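Local structure of D-aminoacid aminotransferase-like PLP-dependent enzyme (Haemophilus somnus, 3CEB) at residues I123-I126 and V131-C134; N138-F141 and Q146-T149. The protein is a putative 4-amino-4-deoxychorismate lyase, probably acting on its substrate through a pyridoxal phosphate bound as a Schiff base to an active-site lysine. All blocks are in the same frame, centred on the assembly; numbering follows the deposited sequence.

How the contacts relate
Contact 1 and contact 2 each bring together two antiparallel pieces separated by a short turn, one following the other along the chain, with centres about 12 Å apart. Contact 1 is buried throughout and runs from strand 122-127 into the loop that reaches the cofactor; its bonds converge on one residue, I125. Contact 2 is a true strand pair with reciprocal backbone bonds, buried over most of its length but reaching the surface at Q146. They meet where the ring of F141 packs on V131 and the side chains of M124 and L139 come together. D133 OD1 and N138 ND2, 3.3 Å apart, probably add a hydrogen bond near the cofactor.

Contact 1 (I123-I126 and V131-C134); sequences IMII and VTDC
I125 and T132 face each other where a tight antiparallel hairpin, strands 122-127 and 130-131, runs on into the loop that touches the cofactor in this D-aminoacid aminotransferase-like fold. The carbonyl O of I125 takes two donors from T132. The backbone N of T132 lies 2.9 Å from I125 O. T132 OG1 donates to the same I125 O at 2.7 Å, coming from above the carbonyl plane, about 38° out of it. A chi1 of 63° folds OG1 back over the T132 main chain, which turns the hydroxyl to the same acceptor as its own N-H. I125 also gives its N-H to D133 O, an almost straight bond of 2.8 Å. The other edge of the strand is satisfied too, because M124 and I126 exchange backbone bonds with K91 and V93 of strand 90-94 and with C95 just past its end. D133 turns its carboxylate to other partners: OD1 accepts from L154 N, while OD2 is hydrogen-bonded to L155 N and to the pyridine nitrogen N1 of the pyridoxal phosphate-modified lysine at position 103. The loop thus ties the hairpin directly to the cofactor. I126 and V131 form the non-hydrogen-bonded pair toward the turn, where the bent I126 side chain brings its CD1 to 3.9 Å from V131 CG2.

Contact 2 (N138-F141 and Q146-T149); sequences NLIF and QWIT
I140 lies against the indole of W147, and this is the tight part of the hairpin formed by strands 138-143 and 146-150. I140 CD1 sits over one face of the six-membered ring, 3.9 Å from its centroid and displaced toward the rim, a CH-pi contact. I140 CG1 follows it closely, 3.5 Å from W147 CE3. The I140 chi1 of 63° helps here, swinging CG1 to where the chain can extend across the indole. W147 is packed by I140 on that face although the residue as a whole is partly exposed. Next to this packing, F141 and I148 make an antiparallel hydrogen-bonded pair, their side chains on one face of the sheet: F141 N donates to I148 O at 2.8 Å, and I148 N returns a nearly straight bond of 2.9 Å to F141 O. The F141 ring presents its edge to the I148 carbonyl, with CD1 3.6 Å from I148 O. Farther along, T149 OG1 gives a bond of 2.6 Å to L139 O, adding a side-chain donor to the backbone pairing. Toward the turn the contact slackens: Q146 is exposed, and its side chain leads away from 138-141. Strands 170-172 and 185-188 flank the pair, so the arrangement is that of a beta hairpin at the centre of a mixed sheet in this D-aminoacid aminotransferase-like, pyridoxal phosphate-dependent fold.

Contact 1 (I123-I126 and V131-C134)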
loop_
_atom_site.group_PDB
_atom_site.type_symbol
_atom_site.label_atom_id
_atom_site.label_comp_id
_atom_site.label_asym_id
_atom_site.label_seq_id
_atom_site.Cartn_x
_atom_site.Cartn_y
_atom_site.Cartn_z
ATOM N N ILE A 123 6.784 -7.600 -8.964
ATOM C CA ILE A 123 6.016 -7.728 -10.202
ATOM C C ILE A 123 5.338 -6.428 -10.530
ATOM O O ILE A 123 5.371 -5.479 -9.755
ATOM C CB ILE A 123 4.958 -8.877 -10.194
ATOM C CG1 ILE A 123 3.871 -8.638 -9.129
ATOM C CG2 ILE A 123 5.638 -10.204 -9.988
ATOM C CD1 ILE A 123 2.776 -9.703 -9.056
HETATM N N MSE A 124 4.703 -6.417 -11.687
HETATM C CA MSE A 124 4.010 -5.257 -12.173
HETATM C C MSE A 124 2.752 -5.772 -12.860
HETATM O O MSE A 124 2.817 -6.426 -13.889
HETATM C CB MSE A 124 4.944 -4.520 -13.120
HETATM C CG MSE A 124 4.326 -3.345 -13.804
HETATM SE SE MSE A 124 5.626 -2.287 -14.779
HETATM C CE MSE A 124 6.277 -1.336 -13.248
ATOM N N ILE A 125 1.605 -5.547 -12.231
ATOM C CA ILE A 125 0.362 -6.146 -12.696
ATOM C C ILE A 125 -0.293 -5.336 -13.813
ATOM O O ILE A 125 -0.709 -4.176 -13.628
ATOM C CB ILE A 125 -0.621 -6.330 -11.539
ATOM C CG1 ILE A 125 -0.012 -7.248 -10.457
ATOM C CG2 ILE A 125 -1.924 -6.924 -12.058
ATOM C CD1 ILE A 125 -0.683 -7.180 -9.138
ATOM N N ILE A 126 -0.388 -5.981 -14.965
ATOM C CA ILE A 126 -1.021 -5.426 -16.126
ATOM C C ILE A 126 -2.425 -5.984 -16.201
ATOM O O ILE A 126 -2.628 -7.173 -16.475
ATOM C CB ILE A 126 -0.252 -5.802 -17.398
ATOM C CG1 ILE A 126 1.223 -5.454 -17.197
ATOM C CG2 ILE A 126 -0.838 -5.092 -18.600
ATOM C CD1 ILE A 126 1.402 -4.035 -16.737
ATOM N N VAL A 131 -1.085 -0.539 -16.623
ATOM C CA VAL A 131 -0.146 -0.769 -15.535
ATOM C C VAL A 131 -0.877 -0.353 -14.255
ATOM O O VAL A 131 -1.420 0.760 -14.161
ATOM C CB VAL A 131 1.135 0.092 -15.669
ATOM C CG1 VAL A 131 2.069 -0.124 -14.460
ATOM C CG2 VAL A 131 1.821 -0.194 -16.971
ATOM N N THR A 132 -0.910 -1.256 -13.283
ATOM C CA THR A 132 -1.579 -0.990 -12.017
ATOM C C THR A 132 -0.578 -1.004 -10.884
ATOM O O THR A 132 0.190 -0.069 -10.736
ATOM C CB THR A 132 -2.768 -1.938 -11.792
ATOM O OG1 THR A 132 -2.319 -3.305 -11.710
ATOM C CG2 THR A 132 -3.788 -1.766 -12.964
ATOM N N ASP A 133 -0.581 -2.058 -10.092
ATOM C CA ASP A 133 0.241 -2.122 -8.900
ATOM C C ASP A 133 1.298 -3.230 -8.951
ATOM O O ASP A 133 1.231 -4.106 -9.822
ATOM C CB ASP A 133 -0.649 -2.428 -7.693
ATOM C CG ASP A 133 -1.754 -1.374 -7.430
ATOM O OD1 ASP A 133 -2.022 -0.450 -8.237
ATOM O OD2 ASP A 133 -2.389 -1.496 -6.356
ATOM N N CYS A 134 2.256 -3.206 -8.009
ATOM C CA CYS A 134 3.063 -4.396 -7.739
ATOM C C CYS A 134 2.303 -5.174 -6.636
ATOM O O CYS A 134 1.216 -4.763 -6.255
ATOM C CB CYS A 134 4.517 -4.098 -7.344
ATOM S SG CYS A 134 4.751 -3.257 -5.800
#

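Contact 2 (N138-F141 and Q146-T149)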
loop_
_atom_site.group_PDB
_atom_site.type_symbol
_atom_site.label_atom_id
_atom_site.label_comp_id
_atom_site.label_asym_id
_atom_site.label_seq_id
_atom_site.Cartn_x
_atom_site.Cartn_y
_atom_site.Cartn_z
ATOM N N ASN A 138 2.004 0.442 -4.704
ATOM C CA ASN A 138 1.759 1.090 -5.958
ATOM C C ASN A 138 3.096 1.286 -6.715
ATOM O O ASN A 138 4.180 1.046 -6.187
ATOM C CB ASN A 138 1.045 2.438 -5.755
ATOM C CG ASN A 138 -0.320 2.291 -5.115
ATOM O OD1 ASN A 138 -0.555 2.802 -4.012
ATOM N ND2 ASN A 138 -1.229 1.584 -5.788
ATOM N N LEU A 139 3.006 1.786 -7.948
ATOM C CA LEU A 139 4.198 2.014 -8.753
ATOM C C LEU A 139 4.314 3.453 -9.258
ATOM O O LEU A 139 3.316 4.145 -9.466
ATOM C CB LEU A 139 4.254 1.008 -9.912
ATOM C CG LEU A 139 4.402 -0.475 -9.576
ATOM C CD1 LEU A 139 4.066 -1.275 -10.800
ATOM C CD2 LEU A 139 5.770 -0.879 -8.995
ATOM N N ILE A 140 5.573 3.885 -9.400
ATOM C CA ILE A 140 5.916 5.205 -9.909
ATOM C C ILE A 140 6.978 5.047 -10.989
ATOM O O ILE A 140 7.811 4.151 -10.945
ATOM C CB ILE A 140 6.373 6.200 -8.794
ATOM C CG1 ILE A 140 7.660 5.750 -8.096
ATOM C CG2 ILE A 140 5.289 6.370 -7.755
ATOM C CD1 ILE A 140 8.243 6.809 -7.121
ATOM N N PHE A 141 6.918 5.928 -11.965
ATOM C CA PHE A 141 7.735 5.833 -13.153
ATOM C C PHE A 141 8.364 7.168 -13.435
ATOM O O PHE A 141 7.708 8.185 -13.395
ATOM C CB PHE A 141 6.837 5.417 -14.312
ATOM C CG PHE A 141 6.167 4.079 -14.097
ATOM C CD1 PHE A 141 4.952 3.989 -13.456
ATOM C CD2 PHE A 141 6.780 2.898 -14.510
ATOM C CE1 PHE A 141 4.359 2.737 -13.219
ATOM C CE2 PHE A 141 6.192 1.651 -14.301
ATOM C CZ PHE A 141 4.985 1.568 -13.638
ATOM N N GLN A 146 10.234 14.054 -13.280
ATOM C CA GLN A 146 8.984 13.849 -12.564
ATOM C C GLN A 146 8.733 12.403 -12.339
ATOM O O GLN A 146 9.265 11.579 -13.057
ATOM C CB GLN A 146 7.806 14.403 -13.369
ATOM C CG GLN A 146 7.621 15.880 -13.176
ATOM C CD GLN A 146 6.682 16.542 -14.201
ATOM O OE1 GLN A 146 6.499 16.041 -15.309
ATOM N NE2 GLN A 146 6.104 17.688 -13.827
ATOM N N TRP A 147 7.900 12.111 -11.350
ATOM C CA TRP A 147 7.431 10.772 -11.098
ATOM C C TRP A 147 5.936 10.684 -11.355
ATOM O O TRP A 147 5.146 11.402 -10.765
ATOM C CB TRP A 147 7.695 10.352 -9.656
ATOM C CG TRP A 147 9.125 10.112 -9.303
ATOM C CD1 TRP A 147 9.942 10.958 -8.629
ATOM C CD2 TRP A 147 9.892 8.945 -9.566
ATOM N NE1 TRP A 147 11.175 10.400 -8.467
ATOM C CE2 TRP A 147 11.170 9.156 -9.026
ATOM C CE3 TRP A 147 9.623 7.738 -10.189
ATOM C CZ2 TRP A 147 12.182 8.218 -9.115
ATOM C CZ3 TRP A 147 10.619 6.804 -10.269
ATOM C CH2 TRP A 147 11.895 7.051 -9.739
ATOM N N ILE A 148 5.574 9.775 -12.248
ATOM C CA ILE A 148 4.200 9.554 -12.674
ATOM C C ILE A 148 3.696 8.239 -12.098
ATOM O O ILE A 148 4.399 7.234 -12.103
ATOM C CB ILE A 148 4.091 9.498 -14.233
ATOM C CG1 ILE A 148 4.379 10.851 -14.876
ATOM C CG2 ILE A 148 2.677 9.080 -14.679
ATOM C CD1 ILE A 148 5.635 11.437 -14.477
ATOM N N THR A 149 2.474 8.243 -11.585
ATOM C CA THR A 149 1.857 7.015 -11.090
ATOM C C THR A 149 0.547 6.801 -11.835
ATOM O O THR A 149 -0.080 7.779 -12.231
ATOM C CB THR A 149 1.637 7.098 -9.549
ATOM O OG1 THR A 149 1.346 5.806 -9.034
ATOM C CG2 THR A 149 0.520 8.095 -9.165
#